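Local coordinates for sensor protein (Pseudomonas syringae pv. tomato, PDB 2R8R) that probably acts as the histidine-kinase sensor KdpD of a two-component system, this piece being its N-terminal KdpD domain of the P-loop NTPase clan, at residues A[111-115]-A[116-120]; A[127-130]-A[131-134]; A[147-150]-A[151-154]; A[75-78]-A[79-83]. All blocks are in the same frame, centred on the assembly; numbering follows the deposited sequence.

Contact 1 of 4, residues A[111-115]-A[116-120]; sequences QELLA and AGIDV
The flat groups meeting here are backbone peptides: the carbonyls of E112, L113 and L114 against the amides of A116, G117 and I118. A116 N reaches E112 O at 3.2 Å, tilted 33° from that carbonyl plane, and I118 N reaches L113 O at 3.0 Å with a similar tilt. G117 N instead stands well above the plane of its acceptor, 69° out of it, at 3.1 Å from L114 O. L113 O takes a second, weak bond from A116 N, so two amides grip it, and I118 CB presses on the same oxygen at 3.3 Å. With a phi of 86° at G117, the bonds I118 N to L113 O and G117 N to L114 O make a Schellman motif that ends helix 106-115 and turns the chain into strand 119-125, inside a beta-alpha-beta crossover from strand 87-90. Past the turn, I118 and V120 pack back on the helix. L113 CD2 touches I118 CD1 at 3.9 Å, while the V120 side chain crosses both leucines at about a right angle, its CG2 3.9 Å from L113 CB and 4.0 Å from L114 CD2. L7 of strand 7-12 touches L114 and V120, and V88 lies on I118. The chemistry is thus divided: carbonyls of the last helical turn are satisfied by amides of the turn itself, and branched apolar side chains pack the helix end against the sheet.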
loop_
_atom_site.group_PDB
_atom_site.type_symbol
_atom_site.label_atom_id
_atom_site.label_comp_id
_atom_site.label_asym_id
_atom_site.label_seq_id
_atom_site.Cartn_x
_atom_site.Cartn_y
_atom_site.Cartn_z
ATOM N N GLN A 111 -7.264 5.428 10.111
ATOM C CA GLN A 111 -8.015 5.193 11.339
ATOM C C GLN A 111 -9.155 6.197 11.420
ATOM O O GLN A 111 -10.225 5.844 11.839
ATOM C CB GLN A 111 -7.136 5.259 12.624
ATOM C CG GLN A 111 -6.023 4.222 12.810
ATOM C CD GLN A 111 -6.507 2.792 12.783
ATOM O OE1 GLN A 111 -7.504 2.449 13.420
ATOM N NE2 GLN A 111 -5.785 1.928 12.059
ATOM N N GLU A 112 -8.915 7.437 11.005
ATOM C CA GLU A 112 -9.937 8.494 11.022
ATOM C C GLU A 112 -11.121 8.224 10.103
ATOM O O GLU A 112 -12.259 8.494 10.458
ATOM C CB GLU A 112 -9.359 9.879 10.658
ATOM C CG GLU A 112 -10.281 10.998 11.074
ATOM C CD GLU A 112 -9.759 12.390 10.846
ATOM O OE1 GLU A 112 -8.812 12.574 10.056
ATOM O OE2 GLU A 112 -10.334 13.328 11.472
ATOM N N LEU A 113 -10.839 7.717 8.909
ATOM C CA LEU A 113 -11.891 7.291 7.971
ATOM C C LEU A 113 -12.687 6.176 8.601
ATOM O O LEU A 113 -13.882 6.177 8.536
ATOM C CB LEU A 113 -11.282 6.778 6.652
ATOM C CG LEU A 113 -10.531 7.809 5.797
ATOM C CD1 LEU A 113 -9.672 7.090 4.787
ATOM C CD2 LEU A 113 -11.562 8.777 5.159
ATOM N N LEU A 114 -11.993 5.213 9.196
ATOM C CA LEU A 114 -12.616 4.051 9.814
ATOM C C LEU A 114 -13.513 4.425 11.011
ATOM O O LEU A 114 -14.581 3.840 11.180
ATOM C CB LEU A 114 -11.539 3.056 10.245
ATOM C CG LEU A 114 -10.734 2.291 9.182
ATOM C CD1 LEU A 114 -9.558 1.521 9.898
ATOM C CD2 LEU A 114 -11.627 1.374 8.460
ATOM N N ALA A 115 -13.087 5.425 11.801
ATOM C CA ALA A 115 -13.892 5.947 12.925
ATOM C C ALA A 115 -15.145 6.675 12.436
ATOM O O ALA A 115 -16.135 6.726 13.150
ATOM C CB ALA A 115 -13.055 6.861 13.852
ATOM N N ALA A 116 -15.096 7.206 11.216
ATOM C CA ALA A 116 -16.248 7.840 10.556
ATOM C C ALA A 116 -17.168 6.827 9.885
ATOM O O ALA A 116 -18.155 7.213 9.280
ATOM C CB ALA A 116 -15.788 8.901 9.527
ATOM N N GLY A 117 -16.863 5.540 10.006
ATOM C CA GLY A 117 -17.690 4.479 9.468
ATOM C C GLY A 117 -17.395 4.143 8.014
ATOM O O GLY A 117 -18.153 3.439 7.372
ATOM N N ILE A 118 -16.308 4.681 7.481
ATOM C CA ILE A 118 -15.906 4.437 6.103
ATOM C C ILE A 118 -15.020 3.176 6.082
ATOM O O ILE A 118 -14.054 3.055 6.845
ATOM C CB ILE A 118 -15.176 5.696 5.504
ATOM C CG1 ILE A 118 -16.117 6.927 5.583
ATOM C CG2 ILE A 118 -14.653 5.450 4.028
ATOM C CD1 ILE A 118 -15.390 8.278 5.440
ATOM N N ASP A 119 -15.368 2.233 5.216
ATOM C CA ASP A 119 -14.516 1.068 4.973
ATOM C C ASP A 119 -13.271 1.487 4.207
ATOM O O ASP A 119 -13.311 2.414 3.388
ATOM C CB ASP A 119 -15.276 -0.011 4.168
ATOM C CG ASP A 119 -16.470 -0.590 4.927
ATOM O OD1 ASP A 119 -16.401 -0.774 6.165
ATOM O OD2 ASP A 119 -17.482 -0.876 4.266
ATOM N N VAL A 120 -12.167 0.801 4.484
ATOM C CA VAL A 120 -10.916 1.050 3.814
ATOM C C VAL A 120 -10.245 -0.221 3.299
ATOM O O VAL A 120 -10.137 -1.222 4.017
ATOM C CB VAL A 120 -9.914 1.853 4.699
ATOM C CG1 VAL A 120 -8.605 2.023 3.929
ATOM C CG2 VAL A 120 -10.490 3.250 5.114
#

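Contact 2 of 4, residues A[127-130]-A[131-134]; sequences QHLE and SLND
The lead-in to helix 133-140 is built from two successive i to i+3 turns, joining L129 to L132 and E130 to N133. L132 N bonds to L129 O at 3.0 Å, and N133 N to E130 O at 3.1 Å, the second nearly straight at 169° about the hydrogen. Both donors lie well above the plane of the carbonyl they meet. Each acceptor also receives a hydrogen bond from a water. Water 1 gives to L129 O at 3.0 Å and to Q127 O at 2.7 Å, and accepts from N133 ND2 at 2.7 Å, so it ties the chain before the turns to the first residue of the helix. The N133 amide is turned back toward that water because CG lies opposite the backbone N (chi1 -165°); ND2 gives a further bond to V144 O. Water 2 spans E130 O and D134 N, 2.9 Å from the former and 3.0 Å from the latter. In the fold, this stretch lies in the loop between strand 119-125 of the parallel sheet and helix 133-140, and backbone bonds of H128 and E130 to L148 stitch it to the chain leading to helix 150-154. S131 OG probably hydrogen-bonds D150 OD2, at a modelled distance too short to be taken literally. L129 and L132 run side by side, pointing the same way, with their CD1 atoms 4.2 Å apart, and T207 of helix 194-209 touches both leucines.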
loop_
_atom_site.group_PDB
_atom_site.type_symbol
_atom_site.label_atom_id
_atom_site.label_comp_id
_atom_site.label_asym_id
_atom_site.label_seq_id
_atom_site.Cartn_x
_atom_site.Cartn_y
_atom_site.Cartn_z
ATOM N N GLN A 127 7.960 -5.588 4.780
ATOM C CA GLN A 127 9.176 -4.936 5.321
ATOM C C GLN A 127 8.922 -3.766 6.274
ATOM O O GLN A 127 9.791 -3.417 7.098
ATOM C CB GLN A 127 10.052 -4.408 4.174
ATOM C CG GLN A 127 9.354 -3.367 3.324
ATOM C CD GLN A 127 10.120 -2.967 2.088
ATOM O OE1 GLN A 127 10.971 -2.083 2.192
ATOM N NE2 GLN A 127 9.807 -3.582 0.894
ATOM N N HIS A 128 7.743 -3.153 6.139
ATOM C CA HIS A 128 7.375 -1.974 6.906
ATOM C C HIS A 128 6.963 -2.261 8.320
ATOM O O HIS A 128 6.993 -1.377 9.156
ATOM C CB HIS A 128 6.285 -1.188 6.181
ATOM C CG HIS A 128 6.710 -0.709 4.833
ATOM N ND1 HIS A 128 7.570 0.359 4.655
ATOM C CD2 HIS A 128 6.434 -1.186 3.599
ATOM C CE1 HIS A 128 7.779 0.535 3.366
ATOM N NE2 HIS A 128 7.101 -0.390 2.703
ATOM N N LEU A 129 6.617 -3.496 8.625
ATOM C CA LEU A 129 6.253 -3.834 9.991
ATOM C C LEU A 129 7.402 -3.570 10.977
ATOM O O LEU A 129 8.514 -4.056 10.763
ATOM C CB LEU A 129 5.814 -5.291 10.075
ATOM C CG LEU A 129 4.467 -5.544 9.391
ATOM C CD1 LEU A 129 4.151 -7.032 9.416
ATOM C CD2 LEU A 129 3.356 -4.715 10.080
ATOM N N GLU A 130 7.101 -2.841 12.062
ATOM C CA GLU A 130 8.096 -2.495 13.094
ATOM C C GLU A 130 8.931 -3.673 13.611
ATOM O O GLU A 130 10.160 -3.613 13.621
ATOM C CB GLU A 130 7.415 -1.811 14.287
ATOM C CG GLU A 130 7.541 -0.306 14.291
ATOM C CD GLU A 130 6.665 0.360 15.352
ATOM O OE1 GLU A 130 6.220 -0.303 16.320
ATOM O OE2 GLU A 130 6.409 1.564 15.196
ATOM N N SER A 131 8.241 -4.740 14.025
ATOM C CA SER A 131 8.874 -5.966 14.532
ATOM C C SER A 131 9.917 -6.587 13.598
ATOM O O SER A 131 10.796 -7.312 14.057
ATOM C CB SER A 131 7.803 -7.012 14.800
ATOM O OG SER A 131 7.119 -7.327 13.593
ATOM N N LEU A 132 9.804 -6.299 12.297
ATOM C CA LEU A 132 10.644 -6.879 11.237
ATOM C C LEU A 132 11.732 -5.913 10.694
ATOM O O LEU A 132 12.471 -6.293 9.783
ATOM C CB LEU A 132 9.724 -7.330 10.065
ATOM C CG LEU A 132 8.718 -8.471 10.339
ATOM C CD1 LEU A 132 7.872 -8.850 9.102
ATOM C CD2 LEU A 132 9.449 -9.726 10.896
ATOM N N ASN A 133 11.829 -4.685 11.227
ATOM C CA ASN A 133 12.729 -3.641 10.648
ATOM C C ASN A 133 14.199 -4.095 10.579
ATOM O O ASN A 133 14.838 -3.988 9.525
ATOM C CB ASN A 133 12.636 -2.314 11.445
ATOM C CG ASN A 133 13.243 -1.100 10.693
ATOM O OD1 ASN A 133 14.385 -0.662 10.970
ATOM N ND2 ASN A 133 12.470 -0.536 9.765
ATOM N N ASP A 134 14.693 -4.593 11.721
ATOM C CA ASP A 134 16.051 -5.115 11.891
ATOM C C ASP A 134 16.311 -6.409 11.112
ATOM O O ASP A 134 17.363 -6.567 10.521
ATOM C CB ASP A 134 16.354 -5.331 13.376
ATOM C CG ASP A 134 16.355 -4.018 14.176
ATOM O OD1 ASP A 134 16.187 -2.940 13.550
ATOM O OD2 ASP A 134 16.525 -4.052 15.428
HETATM O O HOH W 1 10.276 -2.102 9.428
HETATM O O HOH W 2 12.932 -4.445 14.094
#

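Contact 3 of 4, residues A[147-150]-A[151-154]; sequences TLPD and WVLQ
The indole of W151 is brought back alongside P149 by its chi1 of 70°, which sets CG between the backbone N and the carbonyl carbon. P149 CB then lies 3.3 Å from W151 NE1 and 3.5 Å from W151 CD1, meeting the five-membered ring at a slant, with the two side chains pointing the same way. V152 CG2 sits over one face of the indole near its rim, 3.6 Å above the W151 ring plane. A second torsion matters for L148: CG is turned away from the backbone N (chi1 -178°), which carries CD1 to V152 CG1 at 3.9 Å, the two side chains crossing at about a right angle. L148 CD2 continues to the CB of L153. L148 and P149 lead into the first turn of helix 150-154, the short helix before strand 158-161 at the edge of the parallel sheet. V152 N bonds to P149 O at 3.1 Å from above the carbonyl plane. D150 O is held by two amides: Q154 N at 2.9 Å, lying in the carbonyl plane, and L153 N at 3.0 Å by a weak bond. The Q154 side chain runs back along the D150 peptide, bringing NE2 to 3.6 Å from D150 CB, while the D150 carboxylate is directed to S131. W107 of helix 106-115 packs on L148, P149 and V152 and meets W151 ring edge-to-face.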
loop_
_atom_site.group_PDB
_atom_site.type_symbol
_atom_site.label_atom_id
_atom_site.label_comp_id
_atom_site.label_asym_id
_atom_site.label_seq_id
_atom_site.Cartn_x
_atom_site.Cartn_y
_atom_site.Cartn_z
ATOM N N THR A 147 7.848 2.976 8.679
ATOM C CA THR A 147 7.420 1.801 9.420
ATOM C C THR A 147 5.939 1.902 9.851
ATOM O O THR A 147 5.324 2.979 9.833
ATOM C CB THR A 147 8.253 1.581 10.688
ATOM O OG1 THR A 147 8.105 2.729 11.525
ATOM C CG2 THR A 147 9.747 1.327 10.382
ATOM N N LEU A 148 5.399 0.742 10.219
ATOM C CA LEU A 148 3.985 0.552 10.609
ATOM C C LEU A 148 3.943 -0.242 11.927
ATOM O O LEU A 148 4.598 -1.270 12.054
ATOM C CB LEU A 148 3.231 -0.216 9.500
ATOM C CG LEU A 148 1.747 -0.462 9.732
ATOM C CD1 LEU A 148 0.982 0.892 9.562
ATOM C CD2 LEU A 148 1.188 -1.610 8.849
ATOM N N PRO A 149 3.223 0.261 12.934
ATOM C CA PRO A 149 3.119 -0.573 14.132
ATOM C C PRO A 149 2.369 -1.839 13.795
ATOM O O PRO A 149 1.357 -1.803 13.048
ATOM C CB PRO A 149 2.344 0.307 15.136
ATOM C CG PRO A 149 2.518 1.695 14.645
ATOM C CD PRO A 149 2.540 1.548 13.120
ATOM N N ASP A 150 2.880 -2.953 14.301
ATOM C CA ASP A 150 2.289 -4.249 13.996
ATOM C C ASP A 150 0.786 -4.294 14.324
ATOM O O ASP A 150 0.007 -4.881 13.582
ATOM C CB ASP A 150 3.035 -5.344 14.733
ATOM C CG ASP A 150 4.471 -5.474 14.268
ATOM O OD1 ASP A 150 5.157 -4.436 14.203
ATOM O OD2 ASP A 150 4.908 -6.612 13.970
ATOM N N TRP A 151 0.390 -3.644 15.416
ATOM C CA TRP A 151 -1.009 -3.644 15.866
ATOM C C TRP A 151 -1.983 -3.043 14.855
ATOM O O TRP A 151 -3.130 -3.448 14.819
ATOM C CB TRP A 151 -1.164 -2.979 17.248
ATOM C CG TRP A 151 -0.954 -1.508 17.235
ATOM C CD1 TRP A 151 0.165 -0.851 17.604
ATOM C CD2 TRP A 151 -1.896 -0.503 16.801
ATOM N NE1 TRP A 151 -0.012 0.504 17.450
ATOM C CE2 TRP A 151 -1.263 0.746 16.956
ATOM C CE3 TRP A 151 -3.225 -0.541 16.335
ATOM C CZ2 TRP A 151 -1.902 1.953 16.652
ATOM C CZ3 TRP A 151 -3.864 0.650 16.037
ATOM C CH2 TRP A 151 -3.207 1.881 16.193
ATOM N N VAL A 152 -1.529 -2.120 14.011
ATOM C CA VAL A 152 -2.384 -1.539 12.956
ATOM C C VAL A 152 -2.837 -2.639 11.991
ATOM O O VAL A 152 -4.033 -2.732 11.599
ATOM C CB VAL A 152 -1.711 -0.375 12.186
ATOM C CG1 VAL A 152 -2.551 0.025 10.984
ATOM C CG2 VAL A 152 -1.552 0.826 13.061
ATOM N N LEU A 153 -1.890 -3.501 11.644
ATOM C CA LEU A 153 -2.199 -4.639 10.777
ATOM C C LEU A 153 -2.938 -5.778 11.504
ATOM O O LEU A 153 -3.839 -6.384 10.932
ATOM C CB LEU A 153 -0.917 -5.130 10.094
ATOM C CG LEU A 153 -1.068 -6.291 9.128
ATOM C CD1 LEU A 153 -0.018 -6.220 8.087
ATOM C CD2 LEU A 153 -0.950 -7.604 9.908
ATOM N N GLN A 154 -2.544 -6.057 12.752
ATOM C CA GLN A 154 -3.161 -7.124 13.577
ATOM C C GLN A 154 -4.645 -6.886 13.847
ATOM O O GLN A 154 -5.436 -7.815 13.906
ATOM C CB GLN A 154 -2.432 -7.280 14.919
ATOM C CG GLN A 154 -1.035 -7.877 14.741
ATOM C CD GLN A 154 -0.115 -7.726 15.963
ATOM O OE1 GLN A 154 -0.519 -7.210 17.014
ATOM N NE2 GLN A 154 1.138 -8.203 15.824
#

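Contact 4 of 4, residues A[75-78]-A[79-83]; sequences MDLD and ALLKA
D76 caps the N-terminus of helix 77-83: its OD1 accepts from A79 N at 3.3 Å, an N-cap bond that is nearly straight about the hydrogen (163°) but comes from above the carboxylate plane. The other oxygen, D76 OD2, rests on A79 CB at 3.3 Å. What swings the carboxylate toward the first amides of the helix is the D76 chi1 of -169°, with CG opposite the backbone N. The backbone of D76 takes part as well, since D76 O receives L80 N at 3.1 Å in the carbonyl plane. The next helical bonds follow in step: L81 N to L77 O at 2.9 Å, then K82 N to D78 O at 3.2 Å. K82 lies along the same carbonyl, its ammonium not in contact with the D78 carboxylate, though the opposite charges probably attract. On the buried side M75, modelled as selenomethionine, crosses L80 at about a right angle. M75 CG and L80 CD1 are 3.3 Å apart, tighter than usual, and the selenium also touches this methyl. L77 and L81 instead lie parallel one turn apart, with L77 CG 4.1 Å from L81 CD1. Behind this shell, D76 is the centre of an inverse gamma turn that bends the chain from strand 70-74 into the helix. L77 and L81 face E112 of helix 106-115, whereas M75 and L80 reach V90 and V88, so the short helix lies against both that helix and strand 87-90.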
loop_
_atom_site.group_PDB
_atom_site.type_symbol
_atom_site.label_atom_id
_atom_site.label_comp_id
_atom_site.label_asym_id
_atom_site.label_seq_id
_atom_site.Cartn_x
_atom_site.Cartn_y
_atom_site.Cartn_z
HETATM N N MSE A 75 -3.507 12.069 -0.171
HETATM C CA MSE A 75 -4.911 11.870 -0.076
HETATM C C MSE A 75 -5.580 13.102 0.570
HETATM O O MSE A 75 -5.073 13.681 1.575
HETATM C CB MSE A 75 -5.143 10.651 0.774
HETATM C CG MSE A 75 -6.534 10.279 0.941
HETATM SE SE MSE A 75 -6.702 8.824 2.215
HETATM C CE MSE A 75 -5.960 9.632 3.738
ATOM N N ASP A 76 -6.691 13.508 -0.041
ATOM C CA ASP A 76 -7.480 14.594 0.471
ATOM C C ASP A 76 -8.453 14.074 1.518
ATOM O O ASP A 76 -9.625 13.891 1.266
ATOM C CB ASP A 76 -8.197 15.298 -0.663
ATOM C CG ASP A 76 -8.816 16.594 -0.240
ATOM O OD1 ASP A 76 -8.794 16.937 0.957
ATOM O OD2 ASP A 76 -9.308 17.295 -1.127
ATOM N N LEU A 77 -7.933 13.873 2.718
ATOM C CA LEU A 77 -8.657 13.294 3.832
ATOM C C LEU A 77 -9.938 14.080 4.172
ATOM O O LEU A 77 -11.012 13.496 4.380
ATOM C CB LEU A 77 -7.720 13.259 5.044
ATOM C CG LEU A 77 -8.216 12.655 6.369
ATOM C CD1 LEU A 77 -8.684 11.191 6.184
ATOM C CD2 LEU A 77 -7.093 12.780 7.456
ATOM N N ASP A 78 -9.793 15.398 4.237
ATOM C CA ASP A 78 -10.878 16.311 4.528
ATOM C C ASP A 78 -12.006 16.171 3.527
ATOM O O ASP A 78 -13.119 16.121 3.908
ATOM C CB ASP A 78 -10.389 17.768 4.493
ATOM C CG ASP A 78 -9.571 18.146 5.706
ATOM O OD1 ASP A 78 -9.046 17.225 6.357
ATOM O OD2 ASP A 78 -9.449 19.368 6.010
ATOM N N ALA A 79 -11.709 16.102 2.242
ATOM C CA ALA A 79 -12.755 15.906 1.249
ATOM C C ALA A 79 -13.405 14.529 1.374
ATOM O O ALA A 79 -14.614 14.409 1.152
ATOM C CB ALA A 79 -12.218 16.132 -0.166
ATOM N N LEU A 80 -12.620 13.496 1.718
ATOM C CA LEU A 80 -13.157 12.144 1.843
ATOM C C LEU A 80 -14.117 12.059 3.027
ATOM O O LEU A 80 -15.133 11.376 2.961
ATOM C CB LEU A 80 -12.028 11.084 1.971
ATOM C CG LEU A 80 -11.137 10.858 0.729
ATOM C CD1 LEU A 80 -9.846 10.133 1.093
ATOM C CD2 LEU A 80 -11.877 10.203 -0.428
ATOM N N LEU A 81 -13.799 12.746 4.112
ATOM C CA LEU A 81 -14.633 12.708 5.309
ATOM C C LEU A 81 -15.927 13.439 5.032
ATOM O O LEU A 81 -16.986 13.028 5.505
ATOM C CB LEU A 81 -13.928 13.315 6.522
ATOM C CG LEU A 81 -12.806 12.474 7.125
ATOM C CD1 LEU A 81 -11.889 13.339 8.003
ATOM C CD2 LEU A 81 -13.348 11.269 7.924
ATOM N N LYS A 82 -15.840 14.504 4.236
ATOM C CA LYS A 82 -17.020 15.272 3.878
ATOM C C LYS A 82 -17.961 14.505 2.943
ATOM O O LYS A 82 -19.176 14.468 3.172
ATOM C CB LYS A 82 -16.633 16.619 3.282
ATOM C CG LYS A 82 -16.297 17.684 4.346
ATOM C CD LYS A 82 -16.213 19.134 3.738
ATOM C CE LYS A 82 -15.401 20.147 4.637
ATOM N NZ LYS A 82 -13.901 20.096 4.404
ATOM N N ALA A 83 -17.405 13.896 1.902
ATOM C CA ALA A 83 -18.196 13.129 0.935
ATOM C C ALA A 83 -18.752 11.828 1.540
ATOM O O ALA A 83 -19.755 11.290 1.069
ATOM C CB ALA A 83 -17.355 12.832 -0.270
#

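The four contacts form two pairs along one alpha/beta domain. Contacts 1 and 4, centres about 11 Å apart, share the interface of helices 77-83 and 106-115, where L113 CG meets L77 CD1 at 3.9 Å. Contacts 2 and 3, centres about 9 Å apart, are joined through the backbone by H128 O and L148 N at 2.9 Å, a probable hydrogen bond. The pairs are bridged by contacts 1 and 3, where Q111 NE2 packs on V152 CG1 at 3.9 Å; contacts 2 and 4 lie farthest apart, about 30 Å between centres. Strand 119-125, which contact 1 enters, neighbours strand 7-12, itself followed by a probable Walker A P-loop.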